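Local coordinates for protein beta-N-acetylhexosaminidase (Thermotoga neapolitana, PDB 5C0Q) that probably hydrolyses terminal non-reducing N-acetyl-D-hexosamine residues from N-acetyl-beta-D-hexosaminides, as a zinc-binding member of glycosyl hydrolase family 3, at residues K340-R345 and G397-D402; I426-R431 and S443-H448. All blocks are in the same frame, centred on the assembly; numbering follows the deposited sequence.

Interaction 1 (K340-R345 and G397-D402); sequences KELLGR and GELIFD. With ZN (zinc ion), chain S.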
loop_
_atom_site.group_PDB
_atom_site.type_symbol
_atom_site.label_atom_id
_atom_site.label_comp_id
_atom_site.label_asym_id
_atom_site.label_seq_id
_atom_site.Cartn_x
_atom_site.Cartn_y
_atom_site.Cartn_z
ATOM N N LYS B 340 -23.347 -26.053 17.857
ATOM C CA LYS B 340 -23.852 -24.703 18.114
ATOM C C LYS B 340 -23.730 -24.226 19.549
ATOM O O LYS B 340 -23.204 -23.155 19.831
ATOM C CB LYS B 340 -25.351 -24.634 17.756
ATOM C CG LYS B 340 -25.727 -24.409 16.296
ATOM C CD LYS B 340 -25.561 -22.933 15.920
ATOM C CE LYS B 340 -25.503 -22.742 14.415
ATOM N NZ LYS B 340 -25.643 -21.325 14.009
ATOM N N GLU B 341 -24.163 -25.097 20.446
ATOM C CA GLU B 341 -24.319 -24.806 21.863
ATOM C C GLU B 341 -23.014 -24.497 22.583
ATOM O O GLU B 341 -23.005 -23.833 23.614
ATOM C CB GLU B 341 -24.999 -25.992 22.539
ATOM C CG GLU B 341 -24.535 -27.359 21.989
ATOM C CD GLU B 341 -25.180 -27.795 20.658
ATOM O OE1 GLU B 341 -25.852 -26.972 19.991
ATOM O OE2 GLU B 341 -24.964 -28.970 20.270
ATOM N N LEU B 342 -21.898 -24.949 22.039
ATOM C CA LEU B 342 -20.617 -24.537 22.581
ATOM C C LEU B 342 -20.272 -23.064 22.337
ATOM O O LEU B 342 -19.560 -22.450 23.122
ATOM C CB LEU B 342 -19.522 -25.404 21.971
ATOM C CG LEU B 342 -19.327 -26.768 22.629
ATOM C CD1 LEU B 342 -18.560 -27.673 21.684
ATOM C CD2 LEU B 342 -18.616 -26.636 23.953
ATOM N N LEU B 343 -20.779 -22.498 21.252
ATOM C CA LEU B 343 -20.141 -21.311 20.704
ATOM C C LEU B 343 -20.437 -20.002 21.438
ATOM O O LEU B 343 -19.686 -19.043 21.312
ATOM C CB LEU B 343 -20.473 -21.224 19.231
ATOM C CG LEU B 343 -20.023 -22.511 18.526
ATOM C CD1 LEU B 343 -20.370 -22.484 17.055
ATOM C CD2 LEU B 343 -18.553 -22.719 18.701
ATOM N N GLY B 344 -21.528 -19.965 22.195
ATOM C CA GLY B 344 -21.865 -18.816 23.009
ATOM C C GLY B 344 -21.129 -18.781 24.335
ATOM O O GLY B 344 -21.417 -17.946 25.158
ATOM N N ARG B 345 -20.203 -19.711 24.555
ATOM C CA ARG B 345 -19.417 -19.759 25.782
ATOM C C ARG B 345 -18.209 -18.850 25.761
ATOM O O ARG B 345 -17.897 -18.245 24.773
ATOM C CB ARG B 345 -18.945 -21.176 26.062
ATOM C CG ARG B 345 -20.023 -22.194 26.394
ATOM C CD ARG B 345 -19.347 -23.557 26.583
ATOM N NE ARG B 345 -20.263 -24.666 26.862
ATOM C CZ ARG B 345 -19.852 -25.902 27.148
ATOM N NH1 ARG B 345 -18.553 -26.163 27.201
ATOM N NH2 ARG B 345 -20.729 -26.865 27.406
ATOM N N GLY B 397 -11.462 -24.923 30.343
ATOM C CA GLY B 397 -12.260 -23.745 30.119
ATOM C C GLY B 397 -13.630 -24.177 29.661
ATOM O O GLY B 397 -13.947 -25.362 29.630
ATOM N N GLU B 398 -14.475 -23.206 29.354
ATOM C CA GLU B 398 -15.768 -23.524 28.845
ATOM C C GLU B 398 -15.606 -23.938 27.413
ATOM O O GLU B 398 -16.306 -24.804 26.932
ATOM C CB GLU B 398 -16.680 -22.323 28.905
ATOM C CG GLU B 398 -16.835 -21.616 30.239
ATOM C CD GLU B 398 -17.772 -20.463 30.095
ATOM O OE1 GLU B 398 -18.226 -20.254 28.963
ATOM O OE2 GLU B 398 -18.108 -19.789 31.086
ATOM N N LEU B 399 -14.661 -23.301 26.736
ATOM C CA LEU B 399 -14.381 -23.582 25.343
ATOM C C LEU B 399 -12.971 -23.169 25.076
ATOM O O LEU B 399 -12.530 -22.131 25.536
ATOM C CB LEU B 399 -15.343 -22.839 24.424
ATOM C CG LEU B 399 -15.198 -22.917 22.897
ATOM C CD1 LEU B 399 -15.325 -24.335 22.379
ATOM C CD2 LEU B 399 -16.214 -22.019 22.198
ATOM N N ILE B 400 -12.233 -24.005 24.365
ATOM C CA ILE B 400 -10.830 -23.735 24.150
ATOM C C ILE B 400 -10.513 -23.668 22.669
ATOM O O ILE B 400 -10.940 -24.528 21.916
ATOM C CB ILE B 400 -9.991 -24.806 24.817
ATOM C CG1 ILE B 400 -10.547 -25.083 26.207
ATOM C CG2 ILE B 400 -8.526 -24.422 24.814
ATOM C CD1 ILE B 400 -9.740 -26.027 27.027
ATOM N N PHE B 401 -9.764 -22.666 22.242
ATOM C CA PHE B 401 -9.327 -22.631 20.848
ATOM C C PHE B 401 -7.837 -22.904 20.768
ATOM O O PHE B 401 -7.045 -22.100 21.235
ATOM C CB PHE B 401 -9.589 -21.281 20.176
ATOM C CG PHE B 401 -11.035 -20.996 19.868
ATOM C CD1 PHE B 401 -12.010 -21.950 20.033
ATOM C CD2 PHE B 401 -11.410 -19.758 19.388
ATOM C CE1 PHE B 401 -13.326 -21.654 19.762
ATOM C CE2 PHE B 401 -12.722 -19.471 19.111
ATOM C CZ PHE B 401 -13.683 -20.410 19.307
ATOM N N ASP B 402 -7.438 -24.024 20.173
ATOM C CA ASP B 402 -6.007 -24.280 19.999
ATOM C C ASP B 402 -5.540 -23.893 18.601
ATOM O O ASP B 402 -5.909 -24.502 17.622
ATOM C CB ASP B 402 -5.678 -25.738 20.289
ATOM C CG ASP B 402 -4.175 -26.017 20.322
ATOM O OD1 ASP B 402 -3.333 -25.104 20.238
ATOM O OD2 ASP B 402 -3.831 -27.190 20.457
HETATM ZN ZN ZN S . -19.767 -18.683 30.780
#
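E398 and R345 meet where a type I beta turn, L342 to R345, lies against the start of strand 399-404, one of the parallel strands of the C-terminal alpha/beta domain. The turn leads into strand 347-352, which pairs with L399 and F401 through backbone hydrogen bonds. At E398 it is the backbone that takes the arginine: R345 NH1 gives a hydrogen bond of 2.6 Å to E398 O, bent to 153° at the hydrogen but directed at a lone pair in the carbonyl plane. The carbonyl oxygen lies in the guanidinium plane too, while L342 CD2 covers one face of that group near its rim. The carboxylate of E398 plays a different role. Its plane is turned 89° from the guanidinium, and E398 OE1 stays 5.3 Å from R345 NE, so opposite charges are near but not paired. E398 OE2 instead binds the zinc ion at 2.0 Å, and E346 supplies a second carboxylate to the metal. Next comes L399, whose CG stands opposite the backbone N (chi1 177°), carrying its methyls toward the turn: CD1 lies 4.3 Å from L342 CD2, and L399 CD2 is equally far from L343 CD2. The nearest approach of L399 is to the backbone of the turn, where its CD2 lies 3.5 Å from L342 O.

Interaction 2 (I426-R431 and S443-H448); sequences IYFIIR and SVVITH. With ZN (zinc ion), chain N.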
loop_
_atom_site.group_PDB
_atom_site.type_symbol
_atom_site.label_atom_id
_atom_site.label_comp_id
_atom_site.label_asym_id
_atom_site.label_seq_id
_atom_site.Cartn_x
_atom_site.Cartn_y
_atom_site.Cartn_z
ATOM N N ILE B 426 -11.422 -26.638 20.158
ATOM C CA ILE B 426 -11.372 -26.655 18.712
ATOM C C ILE B 426 -9.958 -26.384 18.254
ATOM O O ILE B 426 -9.330 -25.423 18.687
ATOM C CB ILE B 426 -12.340 -25.663 18.103
ATOM C CG1 ILE B 426 -13.721 -25.930 18.653
ATOM C CG2 ILE B 426 -12.430 -25.865 16.628
ATOM C CD1 ILE B 426 -14.797 -25.244 17.877
ATOM N N TYR B 427 -9.464 -27.260 17.387
ATOM C CA TYR B 427 -8.115 -27.163 16.874
ATOM C C TYR B 427 -8.175 -26.420 15.576
ATOM O O TYR B 427 -8.861 -26.841 14.651
ATOM C CB TYR B 427 -7.479 -28.560 16.664
ATOM C CG TYR B 427 -7.311 -29.286 17.957
ATOM C CD1 TYR B 427 -6.187 -29.087 18.730
ATOM C CD2 TYR B 427 -8.311 -30.108 18.449
ATOM C CE1 TYR B 427 -6.039 -29.695 19.911
ATOM C CE2 TYR B 427 -8.171 -30.723 19.658
ATOM C CZ TYR B 427 -7.020 -30.509 20.376
ATOM O OH TYR B 427 -6.827 -31.112 21.572
ATOM N N PHE B 428 -7.460 -25.303 15.538
ATOM C CA PHE B 428 -7.250 -24.521 14.337
ATOM C C PHE B 428 -5.892 -24.839 13.759
ATOM O O PHE B 428 -4.883 -24.394 14.266
ATOM C CB PHE B 428 -7.354 -23.030 14.643
ATOM C CG PHE B 428 -8.717 -22.582 15.043
ATOM C CD1 PHE B 428 -9.148 -22.686 16.359
ATOM C CD2 PHE B 428 -9.573 -22.028 14.112
ATOM C CE1 PHE B 428 -10.412 -22.246 16.731
ATOM C CE2 PHE B 428 -10.827 -21.606 14.487
ATOM C CZ PHE B 428 -11.243 -21.709 15.796
ATOM N N ILE B 429 -5.855 -25.642 12.710
ATOM C CA ILE B 429 -4.587 -25.945 12.083
ATOM C C ILE B 429 -4.234 -24.857 11.110
ATOM O O ILE B 429 -4.780 -24.786 10.034
ATOM C CB ILE B 429 -4.575 -27.316 11.379
ATOM C CG1 ILE B 429 -4.422 -28.424 12.405
ATOM C CG2 ILE B 429 -3.317 -27.473 10.589
ATOM C CD1 ILE B 429 -5.673 -28.891 12.989
ATOM N N ILE B 430 -3.326 -23.988 11.497
ATOM C CA ILE B 430 -3.138 -22.826 10.684
ATOM C C ILE B 430 -1.862 -22.834 9.898
ATOM O O ILE B 430 -1.700 -22.000 9.057
ATOM C CB ILE B 430 -3.246 -21.498 11.534
ATOM C CG1 ILE B 430 -2.202 -21.469 12.640
ATOM C CG2 ILE B 430 -4.624 -21.394 12.122
ATOM C CD1 ILE B 430 -2.119 -20.184 13.323
ATOM N N ARG B 431 -0.961 -23.783 10.107
ATOM C CA ARG B 431 0.214 -23.787 9.235
ATOM C C ARG B 431 0.356 -25.026 8.383
ATOM O O ARG B 431 0.225 -24.968 7.183
ATOM C CB ARG B 431 1.483 -23.636 10.035
ATOM C CG ARG B 431 1.665 -22.305 10.577
ATOM C CD ARG B 431 3.077 -21.937 10.529
ATOM N NE ARG B 431 3.564 -22.095 9.189
ATOM C CZ ARG B 431 4.761 -21.687 8.804
ATOM N NH1 ARG B 431 5.553 -21.082 9.681
ATOM N NH2 ARG B 431 5.156 -21.873 7.546
ATOM N N SER B 443 -12.395 -31.850 17.064
ATOM C CA SER B 443 -12.949 -30.737 16.310
ATOM C C SER B 443 -11.840 -29.955 15.623
ATOM O O SER B 443 -10.935 -29.450 16.279
ATOM C CB SER B 443 -13.750 -29.850 17.231
ATOM O OG SER B 443 -15.019 -30.408 17.395
ATOM N N VAL B 444 -11.892 -29.893 14.296
ATOM C CA VAL B 444 -10.784 -29.313 13.557
ATOM C C VAL B 444 -11.233 -28.300 12.482
ATOM O O VAL B 444 -12.175 -28.523 11.739
ATOM C CB VAL B 444 -9.918 -30.411 12.911
ATOM C CG1 VAL B 444 -8.866 -29.811 12.007
ATOM C CG2 VAL B 444 -9.221 -31.228 13.964
ATOM N N VAL B 445 -10.550 -27.168 12.454
ATOM C CA VAL B 445 -10.656 -26.174 11.406
ATOM C C VAL B 445 -9.319 -26.058 10.708
ATOM O O VAL B 445 -8.311 -25.870 11.371
ATOM C CB VAL B 445 -11.048 -24.773 11.973
ATOM C CG1 VAL B 445 -10.948 -23.687 10.898
ATOM C CG2 VAL B 445 -12.400 -24.813 12.577
ATOM N N ILE B 446 -9.295 -26.197 9.387
ATOM C CA ILE B 446 -8.070 -25.950 8.641
ATOM C C ILE B 446 -8.213 -24.662 7.845
ATOM O O ILE B 446 -9.144 -24.509 7.081
ATOM C CB ILE B 446 -7.721 -27.104 7.698
ATOM C CG1 ILE B 446 -7.619 -28.409 8.493
ATOM C CG2 ILE B 446 -6.438 -26.788 6.917
ATOM C CD1 ILE B 446 -7.620 -29.607 7.653
ATOM N N THR B 447 -7.297 -23.736 8.040
ATOM C CA THR B 447 -7.367 -22.450 7.385
ATOM C C THR B 447 -6.493 -22.352 6.173
ATOM O O THR B 447 -6.736 -21.534 5.314
ATOM C CB THR B 447 -6.957 -21.328 8.307
ATOM O OG1 THR B 447 -5.725 -21.697 8.931
ATOM C CG2 THR B 447 -8.006 -21.080 9.348
ATOM N N HIS B 448 -5.425 -23.131 6.159
ATOM C CA HIS B 448 -4.427 -23.089 5.104
ATOM C C HIS B 448 -3.676 -21.775 5.093
ATOM O O HIS B 448 -3.001 -21.476 4.125
ATOM C CB HIS B 448 -5.041 -23.327 3.718
ATOM C CG HIS B 448 -5.761 -24.627 3.582
ATOM N ND1 HIS B 448 -7.135 -24.720 3.569
ATOM C CD2 HIS B 448 -5.297 -25.893 3.476
ATOM C CE1 HIS B 448 -7.483 -25.984 3.432
ATOM N NE2 HIS B 448 -6.387 -26.715 3.367
HETATM ZN ZN ZN N . -6.233 -29.015 2.921
#
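I429 and V444 make the tightest apolar contact between two parallel neighbouring strands, with I429 CD1 3.5 Å from V444 CG1. Backbone bonds run in register beside it: Y427 N to S443 O, V445 N to Y427 O at 2.8 Å, and I429 N to V445 O. On the face carrying I426, F428 and V445, the F428 side chain runs alongside V445, its CD2 3.8 Å from V445 CB; the ring points there because CG is anti to the carbonyl carbon (chi1 -67°). With an alanine in place of F428 the ring is gone, which would probably open a gap beside V445 and leave F403 without its stacking partner. The pairing loosens past I429, where T447 N reaches I429 O only by a weak bond of 3.4 Å and both strands end. I446 CG2 sits over the centre of the H448 ring, whose NE2 binds zinc at 2.4 Å together with E334 of the same chain and K86 of the second subunit; A332 O takes the bond from ND1. Within the mixed sheet, strand 399-404 flanks 425-429 and strand 334-335 runs antiparallel to 443-446, while helix 452-463 packs on F428 and V445.

Interaction 1 closes before interaction 2 opens along the chain; their centres lie 15 Å apart, and both reach the same sheet, in which strands 399-404 and 425-429 are neighbours. The D402 backbone is the seam: D402 N lies 2.8 Å from I426 O, and D402 O 2.7 Å from F428 N, both probable hydrogen bonds. Beside it the F401 and F428 rings meet edge-to-face, F401 CG being 3.4 Å from F428 CE1, so hydrophobic packing continues from one contact to the other. Each contact holds a zinc site at its far end, the two ions 32.7 Å apart. Neither is in the TIM-barrel domain, where family 3 enzymes place their catalytic site, but the zinc of interaction 2 also links the two subunits.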